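Local coordinates for S-adenosylmethionine:2-demethylmenaquinone methyltransferase (Geobacillus kaustophilus, PDB 2PCN), which is a small protein of the RraA-like family, with a compact alpha/beta fold, that assembles as a trimer, at residues Val39-Val44 with Ser66-Leu71. Sequence-based numbering, arbitrary orientation.
Sequences VFEDNV and SRRVAL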
ATOM      1  N   VAL A  39     -17.032 -12.029 -14.432  1.00 11.54           N
ATOM      2  CA  VAL A  39     -16.292 -13.272 -14.636  1.00 11.93           C
ATOM      3  C   VAL A  39     -15.732 -13.842 -13.339  1.00 12.35           C
ATOM      4  O   VAL A  39     -15.845 -13.235 -12.274  1.00 17.09           O
ATOM      5  CB  VAL A  39     -15.093 -13.053 -15.588  1.00 10.94           C
ATOM      6  CG1 VAL A  39     -15.578 -12.515 -16.928  1.00 10.19           C
ATOM      7  CG2 VAL A  39     -14.096 -12.081 -14.953  1.00 12.76           C
ATOM      8  N   PHE A  40     -15.124 -15.018 -13.449  1.00 12.86           N
ATOM      9  CA  PHE A  40     -14.502 -15.677 -12.311  1.00 11.32           C
ATOM     10  C   PHE A  40     -13.249 -16.405 -12.787  1.00 13.77           C
ATOM     11  O   PHE A  40     -13.320 -17.511 -13.336  1.00 10.34           O
ATOM     12  CB  PHE A  40     -15.465 -16.668 -11.655  1.00 11.39           C
ATOM     13  CG  PHE A  40     -14.905 -17.327 -10.428  1.00 13.89           C
ATOM     14  CD1 PHE A  40     -14.490 -16.564  -9.344  1.00 14.22           C
ATOM     15  CD2 PHE A  40     -14.770 -18.710 -10.364  1.00 20.41           C
ATOM     16  CE1 PHE A  40     -13.945 -17.166  -8.210  1.00 22.70           C
ATOM     17  CE2 PHE A  40     -14.227 -19.322  -9.236  1.00 18.70           C
ATOM     18  CZ  PHE A  40     -13.814 -18.546  -8.156  1.00 20.10           C
ATOM     19  N   GLU A  41     -12.106 -15.751 -12.596  1.00 13.00           N
ATOM     20  CA  GLU A  41     -10.802 -16.289 -12.974  1.00 13.96           C
ATOM     21  C   GLU A  41     -10.680 -16.645 -14.461  1.00 16.47           C
ATOM     22  O   GLU A  41      -9.902 -17.523 -14.844  1.00 15.16           O
ATOM     23  CB  GLU A  41     -10.483 -17.500 -12.085  1.00 13.79           C
ATOM     24  CG  GLU A  41     -10.854 -17.253 -10.616  1.00 16.97           C
ATOM     25  CD  GLU A  41     -10.338 -18.325  -9.673  1.00 24.10           C
ATOM     26  OE1 GLU A  41     -10.411 -19.518 -10.023  1.00 17.80           O
ATOM     27  OE2 GLU A  41      -9.871 -17.970  -8.571  1.00 17.76           O
ATOM     28  N   ASP A  42     -11.446 -15.946 -15.296  1.00 14.28           N
ATOM     29  CA  ASP A  42     -11.433 -16.156 -16.745  1.00 12.04           C
ATOM     30  C   ASP A  42     -11.501 -14.758 -17.365  1.00 11.05           C
ATOM     31  O   ASP A  42     -12.298 -13.932 -16.925  1.00 12.18           O
ATOM     32  CB  ASP A  42     -12.651 -16.987 -17.166  1.00 13.80           C
ATOM     33  CG  ASP A  42     -12.525 -17.548 -18.573  1.00 18.39           C
ATOM     34  OD1 ASP A  42     -12.468 -16.758 -19.542  1.00 16.96           O
ATOM     35  OD2 ASP A  42     -12.482 -18.786 -18.711  1.00 21.55           O
ATOM     36  N   ASN A  43     -10.681 -14.478 -18.373  1.00 11.19           N
ATOM     37  CA  ASN A  43     -10.702 -13.135 -18.949  1.00 11.22           C
ATOM     38  C   ASN A  43     -10.964 -13.021 -20.448  1.00 15.38           C
ATOM     39  O   ASN A  43     -10.700 -11.976 -21.045  1.00 12.75           O
ATOM     40  CB  ASN A  43      -9.403 -12.394 -18.581  1.00 15.74           C
ATOM     41  CG  ASN A  43      -8.233 -12.735 -19.495  1.00 14.22           C
ATOM     42  OD1 ASN A  43      -8.226 -13.756 -20.181  1.00 11.12           O
ATOM     43  ND2 ASN A  43      -7.220 -11.871 -19.491  1.00 14.21           N
ATOM     44  N   VAL A  44     -11.494 -14.079 -21.059  1.00 13.10           N
ATOM     45  CA  VAL A  44     -11.792 -14.030 -22.487  1.00 11.65           C
ATOM     46  C   VAL A  44     -12.782 -12.904 -22.778  1.00 11.17           C
ATOM     47  O   VAL A  44     -12.633 -12.174 -23.755  1.00 10.20           O
ATOM     48  CB  VAL A  44     -12.398 -15.353 -22.985  1.00 10.29           C
ATOM     49  CG1 VAL A  44     -12.925 -15.183 -24.409  1.00 12.83           C
ATOM     50  CG2 VAL A  44     -11.344 -16.447 -22.936  1.00 15.88           C
ATOM     51  N   SER A  66     -11.028 -12.426  -6.643  1.00 14.27           N
ATOM     52  CA  SER A  66     -10.097 -13.544  -6.613  1.00 14.95           C
ATOM     53  C   SER A  66      -8.665 -13.052  -6.738  1.00 15.54           C
ATOM     54  O   SER A  66      -8.382 -12.124  -7.492  1.00 13.42           O
ATOM     55  CB  SER A  66     -10.386 -14.520  -7.751  1.00 14.58           C
ATOM     56  OG  SER A  66      -9.364 -15.501  -7.821  1.00 16.59           O
ATOM     57  N   ARG A  67      -7.764 -13.679  -5.990  1.00 13.26           N
ATOM     58  CA  ARG A  67      -6.350 -13.327  -6.033  1.00 16.26           C
ATOM     59  C   ARG A  67      -5.545 -14.494  -6.602  1.00 15.73           C
ATOM     60  O   ARG A  67      -4.313 -14.500  -6.543  1.00 17.50           O
ATOM     61  CB  ARG A  67      -5.847 -12.987  -4.630  1.00 21.34           C
ATOM     62  CG  ARG A  67      -6.400 -11.687  -4.074  1.00 21.58           C
ATOM     63  CD  ARG A  67      -6.012 -11.499  -2.615  1.00 27.93           C
ATOM     64  NE  ARG A  67      -6.512 -10.234  -2.082  1.00 27.42           N
ATOM     65  CZ  ARG A  67      -5.944  -9.052  -2.301  1.00 32.23           C
ATOM     66  NH1 ARG A  67      -4.846  -8.964  -3.042  1.00 22.32           N
ATOM     67  NH2 ARG A  67      -6.476  -7.956  -1.779  1.00 31.66           N
ATOM     68  N   ARG A  68      -6.243 -15.480  -7.160  1.00 12.34           N
ATOM     69  CA  ARG A  68      -5.575 -16.651  -7.718  1.00 14.04           C
ATOM     70  C   ARG A  68      -5.047 -16.455  -9.137  1.00 15.25           C
ATOM     71  O   ARG A  68      -4.134 -17.163  -9.566  1.00 13.86           O
ATOM     72  CB  ARG A  68      -6.512 -17.862  -7.662  1.00 19.85           C
ATOM     73  CG  ARG A  68      -6.955 -18.200  -6.243  1.00 22.81           C
ATOM     74  CD  ARG A  68      -7.552 -19.598  -6.134  1.00 32.19           C
ATOM     75  NE  ARG A  68      -8.757 -19.769  -6.939  1.00 33.19           N
ATOM     76  CZ  ARG A  68      -9.509 -20.866  -6.931  1.00 40.83           C
ATOM     77  NH1 ARG A  68      -9.179 -21.892  -6.157  1.00 38.52           N
ATOM     78  NH2 ARG A  68     -10.588 -20.944  -7.700  1.00 36.82           N
ATOM     79  N   VAL A  69      -5.619 -15.499  -9.866  1.00 12.45           N
ATOM     80  CA  VAL A  69      -5.169 -15.218 -11.226  1.00 12.30           C
ATOM     81  C   VAL A  69      -5.314 -13.741 -11.558  1.00 10.79           C
ATOM     82  O   VAL A  69      -6.044 -13.008 -10.890  1.00 11.38           O
ATOM     83  CB  VAL A  69      -5.975 -16.012 -12.293  1.00 11.04           C
ATOM     84  CG1 VAL A  69      -5.835 -17.510 -12.060  1.00 15.85           C
ATOM     85  CG2 VAL A  69      -7.438 -15.596 -12.260  1.00 14.07           C
ATOM     86  N   ALA A  70      -4.611 -13.316 -12.600  1.00 10.52           N
ATOM     87  CA  ALA A  70      -4.683 -11.939 -13.063  1.00  9.12           C
ATOM     88  C   ALA A  70      -5.755 -11.916 -14.152  1.00 11.72           C
ATOM     89  O   ALA A  70      -5.918 -12.894 -14.884  1.00 13.36           O
ATOM     90  CB  ALA A  70      -3.339 -11.513 -13.632  1.00  9.16           C
ATOM     91  N   LEU A  71      -6.493 -10.817 -14.262  1.00  9.06           N
ATOM     92  CA  LEU A  71      -7.535 -10.723 -15.286  1.00 10.64           C
ATOM     93  C   LEU A  71      -7.133  -9.766 -16.407  1.00 14.49           C
ATOM     94  O   LEU A  71      -7.781  -9.699 -17.456  1.00 11.97           O
ATOM     95  CB  LEU A  71      -8.857 -10.266 -14.656  1.00 11.38           C
ATOM     96  CG  LEU A  71      -9.502 -11.255 -13.675  1.00 10.97           C
ATOM     97  CD1 LEU A  71     -10.732 -10.626 -13.044  1.00 11.00           C
ATOM     98  CD2 LEU A  71      -9.883 -12.537 -14.406  1.00 13.10           C
TER
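Glu41 reaches across to Ser66 and Arg68 with an extended side chain, and its carboxylate is held by three bonds. Arg68 grips it side-on: NE donates to the syn lone pair of Glu41 OE2 at 2.7 Å, nearly straight. Its NH2 meets Glu41 OE1 at a more bent 138°. The bend at chi3 (-62°) swings the guanidinium round to present this edge. Ser66 OG takes the anti lone pair of Glu41 OE2 at 2.6 Å and also accepts from Arg68 N, an ST turn that ties both partners of the carboxylate together.

Away from the salt bridge, the packing is tight and buried. Val69 CG2 lies 3.5 Å from Glu41 CA, Leu71 CD2 rests against the backbone of Asp42, 3.8 Å from Asp42 O, and Asn43 ND2 donates to Leu71 O at 3.0 Å from above the carbonyl plane. The outer side is looser: the exposed Phe40 ring lays one face over Glu41 CG and approaches Arg68 NH2 only obliquely, at 4.0 Å from Phe40 CZ.

Val39 and Leu71 meet tip to tip and both pack on Val61 of strand 58-62. The contact thus joins the loop between strand 30-38 and helix 44-52 to the turn leading into strand 70-72, ahead of helix 74-82.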